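Local coordinates for endo-1,4-beta-xylanase (Pseudoalteromonas haloplanktis, PDB 1H12), which hydrolyses internal beta-1,4 linkages in xylan and belongs to glycosyl hydrolase family 8, being an enzyme adapted to work in the cold, at residues E78-G83 and D97-F102; G83-V88 and E146-F151. One frame throughout, in Å; residues are numbered along the deposited sequence.

Interaction 1 of 2, residues E78-G83 and D97-F102; sequences EGQSWG and DNLWRF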
loop_
_atom_site.group_PDB
_atom_site.type_symbol
_atom_site.label_atom_id
_atom_site.label_comp_id
_atom_site.label_asym_id
_atom_site.label_seq_id
_atom_site.Cartn_x
_atom_site.Cartn_y
_atom_site.Cartn_z
ATOM N N GLU A 78 -1.084 5.917 6.259
ATOM C CA GLU A 78 -1.278 4.883 5.262
ATOM C C GLU A 78 -2.702 4.923 4.720
ATOM O O GLU A 78 -2.934 5.052 3.526
ATOM C CB GLU A 78 -0.907 3.522 5.823
ATOM C CG GLU A 78 0.603 3.310 5.815
ATOM C CD GLU A 78 1.072 2.064 6.574
ATOM O OE1 GLU A 78 0.254 1.411 7.250
ATOM O OE2 GLU A 78 2.297 1.738 6.499
ATOM N N GLY A 79 -3.677 4.849 5.619
ATOM C CA GLY A 79 -5.059 4.824 5.150
ATOM C C GLY A 79 -5.454 6.066 4.383
ATOM O O GLY A 79 -6.193 5.997 3.406
ATOM N N GLN A 80 -4.978 7.225 4.846
ATOM C CA GLN A 80 -5.262 8.511 4.199
ATOM C C GLN A 80 -4.746 8.495 2.757
ATOM O O GLN A 80 -5.452 8.873 1.813
ATOM C CB GLN A 80 -4.657 9.630 4.999
ATOM C CG GLN A 80 -5.185 11.028 4.647
ATOM C CD GLN A 80 -6.567 11.289 5.333
ATOM O OE1 GLN A 80 -7.038 12.484 5.071
ATOM N NE2 GLN A 80 -7.104 10.440 5.941
ATOM N N SER A 81 -3.474 8.076 2.599
ATOM C CA SER A 81 -2.832 8.069 1.312
ATOM C C SER A 81 -3.414 7.028 0.370
ATOM O O SER A 81 -3.530 7.263 -0.845
ATOM C CB SER A 81 -1.324 7.870 1.510
ATOM O OG SER A 81 -0.994 6.532 1.872
ATOM N N TRP A 82 -3.817 5.891 0.900
ATOM C CA TRP A 82 -4.491 4.858 0.135
ATOM C C TRP A 82 -5.828 5.364 -0.350
ATOM O O TRP A 82 -6.222 5.125 -1.516
ATOM C CB TRP A 82 -4.633 3.569 0.936
ATOM C CG TRP A 82 -3.352 2.906 1.299
ATOM C CD1 TRP A 82 -2.159 3.011 0.654
ATOM C CD2 TRP A 82 -3.122 2.035 2.410
ATOM N NE1 TRP A 82 -1.211 2.250 1.300
ATOM C CE2 TRP A 82 -1.765 1.647 2.368
ATOM C CE3 TRP A 82 -3.904 1.574 3.472
ATOM C CZ2 TRP A 82 -1.193 0.821 3.317
ATOM C CZ3 TRP A 82 -3.342 0.763 4.419
ATOM C CH2 TRP A 82 -2.003 0.377 4.324
ATOM N N GLY A 83 -6.556 6.079 0.505
ATOM C CA GLY A 83 -7.838 6.645 0.097
ATOM C C GLY A 83 -7.702 7.669 -1.014
ATOM O O GLY A 83 -8.501 7.692 -1.941
ATOM N N ASP A 97 -9.579 15.744 -2.683
ATOM C CA ASP A 97 -9.224 17.053 -2.161
ATOM C C ASP A 97 -9.521 17.160 -0.667
ATOM O O ASP A 97 -8.769 17.748 0.088
ATOM C CB ASP A 97 -9.954 18.141 -2.918
ATOM C CG ASP A 97 -9.415 18.395 -4.298
ATOM O OD1 ASP A 97 -8.401 17.768 -4.679
ATOM O OD2 ASP A 97 -10.003 19.223 -5.039
ATOM N N ASN A 98 -10.630 16.572 -0.238
ATOM C CA ASN A 98 -10.978 16.604 1.161
ATOM C C ASN A 98 -9.987 15.847 2.025
ATOM O O ASN A 98 -9.651 16.249 3.142
ATOM C CB ASN A 98 -12.419 16.114 1.398
ATOM C CG ASN A 98 -13.484 17.041 0.845
ATOM O OD1 ASN A 98 -13.228 18.232 0.614
ATOM N ND2 ASN A 98 -14.680 16.489 0.659
ATOM N N LEU A 99 -9.522 14.690 1.509
ATOM C CA LEU A 99 -8.503 13.922 2.210
ATOM C C LEU A 99 -7.163 14.642 2.202
ATOM O O LEU A 99 -6.452 14.656 3.218
ATOM C CB LEU A 99 -8.338 12.532 1.559
ATOM C CG LEU A 99 -9.512 11.568 1.736
ATOM C CD1 LEU A 99 -9.209 10.307 0.947
ATOM C CD2 LEU A 99 -9.768 11.227 3.193
ATOM N N TRP A 100 -6.754 15.205 1.074
ATOM C CA TRP A 100 -5.455 15.870 0.994
ATOM C C TRP A 100 -5.434 17.129 1.876
ATOM O O TRP A 100 -4.455 17.403 2.561
ATOM C CB TRP A 100 -5.076 16.177 -0.460
ATOM C CG TRP A 100 -3.782 16.877 -0.620
ATOM C CD1 TRP A 100 -3.583 18.020 -1.303
ATOM C CD2 TRP A 100 -2.506 16.545 -0.022
ATOM N NE1 TRP A 100 -2.283 18.434 -1.182
ATOM C CE2 TRP A 100 -1.606 17.534 -0.401
ATOM C CE3 TRP A 100 -2.019 15.503 0.796
ATOM C CZ2 TRP A 100 -0.294 17.562 0.082
ATOM C CZ3 TRP A 100 -0.731 15.522 1.237
ATOM C CH2 TRP A 100 0.136 16.552 0.898
ATOM N N ARG A 101 -6.571 17.853 1.917
ATOM C CA ARG A 101 -6.628 19.015 2.759
ATOM C C ARG A 101 -6.355 18.650 4.206
ATOM O O ARG A 101 -5.654 19.362 4.949
ATOM C CB ARG A 101 -8.003 19.687 2.633
ATOM C CG ARG A 101 -8.049 21.124 3.156
ATOM C CD ARG A 101 -9.457 21.737 3.182
ATOM N NE ARG A 101 -10.083 21.601 1.876
ATOM C CZ ARG A 101 -11.018 20.713 1.541
ATOM N NH1 ARG A 101 -11.705 20.044 2.456
ATOM N NH2 ARG A 101 -11.301 20.526 0.247
ATOM N N PHE A 102 -6.947 17.534 4.655
ATOM C CA PHE A 102 -6.730 17.056 6.020
ATOM C C PHE A 102 -5.287 16.705 6.264
ATOM O O PHE A 102 -4.691 17.041 7.293
ATOM C CB PHE A 102 -7.609 15.830 6.252
ATOM C CG PHE A 102 -7.542 15.282 7.659
ATOM C CD1 PHE A 102 -6.511 14.417 8.060
ATOM C CD2 PHE A 102 -8.504 15.638 8.582
ATOM C CE1 PHE A 102 -6.452 13.973 9.341
ATOM C CE2 PHE A 102 -8.424 15.160 9.885
ATOM C CZ PHE A 102 -7.400 14.346 10.251
#
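Gln80 reaches across to Leu99 and Phe102, and its amide carries most of this contact. That amide is probably modelled turned over, so its oxygen and nitrogen may be exchanged, but the place of the group as a whole is not affected. Its CG lies opposite the backbone N (chi1 -165°), and a bend further out (chi2 80°) turns the amide across the path to the next helix. One delta methyl of Leu99, CD2, comes up against a face of the amide, 3.9 Å from Gln80 CD. The modelled Gln80 OE1 is 2.9 Å from Leu99 O, the closest approach of the two segments; with the amide turned back, the atom facing that carbonyl would be the nitrogen, and a hydrogen bond may join the two. Phe102 meets the same end of the amide with its CB and with its ring, which stands obliquely to it. Tyr63 of strand 58-66 and Phe149 of helix 143-160 also touch Gln80.

Helices 77-89 and 93-107 follow each other in the chain and form an antiparallel alpha-hairpin, in keeping with the (alpha/alpha)6 barrel of family 8. Their axes are 9.6 Å apart here and run at 148°.

One turn on from Gln80, Gly83 brings bare backbone to the interface. With no side chain in the way, Leu99 CD1 settles 3.6 Å from the carbonyl carbon, Gly83 C. A beta carbon on Gly83 would point toward helix 93-107 and fall only 3.1 Å from Leu99 CD1, too tight for the leucine as it stands.

Interaction 2 of 2, residues G83-V88 and E146-F151; sequences GMTAAV and EEYFAF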
loop_
_atom_site.group_PDB
_atom_site.type_symbol
_atom_site.label_atom_id
_atom_site.label_comp_id
_atom_site.label_asym_id
_atom_site.label_seq_id
_atom_site.Cartn_x
_atom_site.Cartn_y
_atom_site.Cartn_z
ATOM N N GLY A 83 -6.556 6.079 0.505
ATOM C CA GLY A 83 -7.838 6.645 0.097
ATOM C C GLY A 83 -7.702 7.669 -1.014
ATOM O O GLY A 83 -8.501 7.692 -1.941
ATOM N N MET A 84 -6.685 8.523 -0.929
ATOM C CA MET A 84 -6.416 9.452 -2.023
ATOM C C MET A 84 -6.097 8.721 -3.321
ATOM O O MET A 84 -6.526 9.119 -4.414
ATOM C CB MET A 84 -5.252 10.385 -1.652
ATOM C CG MET A 84 -5.638 11.471 -0.643
ATOM S SD MET A 84 -4.227 12.304 0.080
ATOM C CE MET A 84 -3.402 12.921 -1.400
ATOM N N THR A 85 -5.320 7.659 -3.222
ATOM C CA THR A 85 -4.956 6.878 -4.379
ATOM C C THR A 85 -6.199 6.278 -5.043
ATOM O O THR A 85 -6.371 6.333 -6.252
ATOM C CB THR A 85 -3.917 5.829 -4.003
ATOM O OG1 THR A 85 -2.754 6.466 -3.494
ATOM C CG2 THR A 85 -3.500 5.003 -5.198
ATOM N N ALA A 86 -7.077 5.702 -4.230
ATOM C CA ALA A 86 -8.297 5.167 -4.774
ATOM C C ALA A 86 -9.120 6.230 -5.463
ATOM O O ALA A 86 -9.677 6.026 -6.557
ATOM C CB ALA A 86 -9.107 4.493 -3.660
ATOM N N ALA A 87 -9.246 7.390 -4.818
ATOM C CA ALA A 87 -10.042 8.477 -5.390
ATOM C C ALA A 87 -9.511 8.918 -6.748
ATOM O O ALA A 87 -10.271 9.112 -7.686
ATOM C CB ALA A 87 -10.090 9.635 -4.374
ATOM N N VAL A 88 -8.182 9.121 -6.881
ATOM C CA VAL A 88 -7.674 9.614 -8.164
ATOM C C VAL A 88 -7.890 8.576 -9.252
ATOM O O VAL A 88 -8.172 8.937 -10.399
ATOM C CB VAL A 88 -6.238 10.132 -8.084
ATOM C CG1 VAL A 88 -5.197 9.055 -7.858
ATOM C CG2 VAL A 88 -5.888 10.938 -9.324
ATOM N N GLU A 146 3.877 8.632 2.880
ATOM C CA GLU A 146 4.440 9.664 2.031
ATOM C C GLU A 146 4.630 9.150 0.602
ATOM O O GLU A 146 4.380 9.904 -0.350
ATOM C CB GLU A 146 5.790 10.159 2.587
ATOM C CG GLU A 146 5.701 11.049 3.812
ATOM C CD GLU A 146 5.565 10.397 5.185
ATOM O OE1 GLU A 146 5.189 9.189 5.245
ATOM O OE2 GLU A 146 5.845 11.096 6.171
ATOM N N GLU A 147 5.066 7.899 0.427
ATOM C CA GLU A 147 5.187 7.357 -0.910
ATOM C C GLU A 147 3.873 7.411 -1.680
ATOM O O GLU A 147 3.827 7.836 -2.843
ATOM C CB GLU A 147 5.723 5.916 -0.882
ATOM C CG GLU A 147 7.120 5.790 -0.330
ATOM C CD GLU A 147 7.679 4.404 -0.409
ATOM O OE1 GLU A 147 6.915 3.471 0.065
ATOM O OE2 GLU A 147 8.776 4.174 -0.905
ATOM N N TYR A 148 2.796 6.920 -1.056
ATOM C CA TYR A 148 1.487 6.951 -1.693
ATOM C C TYR A 148 0.981 8.375 -1.867
ATOM O O TYR A 148 0.322 8.671 -2.867
ATOM C CB TYR A 148 0.473 6.080 -0.961
ATOM C CG TYR A 148 0.434 4.631 -1.376
ATOM C CD1 TYR A 148 -0.399 4.227 -2.401
ATOM C CD2 TYR A 148 1.208 3.671 -0.745
ATOM C CE1 TYR A 148 -0.525 2.911 -2.737
ATOM C CE2 TYR A 148 1.123 2.332 -1.119
ATOM C CZ TYR A 148 0.233 1.962 -2.117
ATOM O OH TYR A 148 0.073 0.642 -2.480
ATOM N N PHE A 149 1.244 9.294 -0.907
ATOM C CA PHE A 149 0.820 10.652 -1.107
ATOM C C PHE A 149 1.454 11.233 -2.363
ATOM O O PHE A 149 0.790 11.887 -3.175
ATOM C CB PHE A 149 1.193 11.582 0.070
ATOM C CG PHE A 149 0.399 11.437 1.359
ATOM C CD1 PHE A 149 -0.991 11.371 1.362
ATOM C CD2 PHE A 149 1.032 11.485 2.581
ATOM C CE1 PHE A 149 -1.694 11.340 2.533
ATOM C CE2 PHE A 149 0.319 11.458 3.765
ATOM C CZ PHE A 149 -1.057 11.379 3.732
ATOM N N ALA A 150 2.784 11.036 -2.514
ATOM C CA ALA A 150 3.461 11.569 -3.702
ATOM C C ALA A 150 2.886 10.988 -4.974
ATOM O O ALA A 150 2.635 11.700 -5.952
ATOM C CB ALA A 150 4.940 11.279 -3.614
ATOM N N PHE A 151 2.700 9.674 -4.977
ATOM C CA PHE A 151 2.110 8.978 -6.112
ATOM C C PHE A 151 0.730 9.567 -6.453
ATOM O O PHE A 151 0.428 9.890 -7.608
ATOM C CB PHE A 151 2.015 7.488 -5.809
ATOM C CG PHE A 151 1.383 6.693 -6.907
ATOM C CD1 PHE A 151 2.061 6.398 -8.095
ATOM C CD2 PHE A 151 0.093 6.217 -6.775
ATOM C CE1 PHE A 151 1.482 5.715 -9.113
ATOM C CE2 PHE A 151 -0.510 5.501 -7.776
ATOM C CZ PHE A 151 0.183 5.252 -8.966
#
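Met84 and Phe149 make a Met-aromatic contact in which the sulfur sits at the rim of the ring. Met84 SD is 3.6 Å from Phe149 CD1. It lies 4.7 Å from the centroid of the Phe149 ring and 76° off the ring normal. The bend at the end of the methionine chain (chi3 57°) brings Met84 CE beside Phe149 CD1 as well. The two side chains cross at about a right angle.

Thr85 divides its two branches between two other rings. Its hydroxyl lies at the edge of Tyr148, with OG1 3.4 Å from Tyr148 CD1, but the polar partner of that oxygen is Ser81 O, one turn back in the same helix, to which it is hydrogen-bonded. The methyl takes the apolar half of the contact, CG2 lying at the edge of the Phe151 ring, near its plane, 4.0 Å from Phe151 CE2. With an alanine in place of Thr85, Ser81 O would probably lose its side-chain donor and a gap would open beside the edges of Tyr148 and Phe151.

The two helices run nearly parallel, at 22° and 9.1 Å between axes, and no hydrogen bond joins the segments. On one flank Met84 continues onto Phe96, Leu99 and Trp100 of helix 93-107; on another, Phe208 of helix 206-215 stacks on Phe151 and meets Tyr148 edge-to-face.

Overall arrangement
Helix 77-89 is common to both contacts, which share Gly83 and have centres about 7 Å apart. Interaction 1 joins this helix to its antiparallel successor, and interaction 2 to the nearly parallel helix 143-160. The two merge in one buried core: Leu99 CD1 is 3.6 Å from Met84 N, Ser81 CB is 3.5 Å from Phe149 CD1, and Trp82 meets Tyr148 edge-to-face. The xylose in the crystal is held by Gln327, Gly341, Glu342, Tyr378 and Asn382, none of them in these segments. Helix 379-392, which contains Asn382, also packs on Trp82 through Tyr381, Ser384 and Leu388.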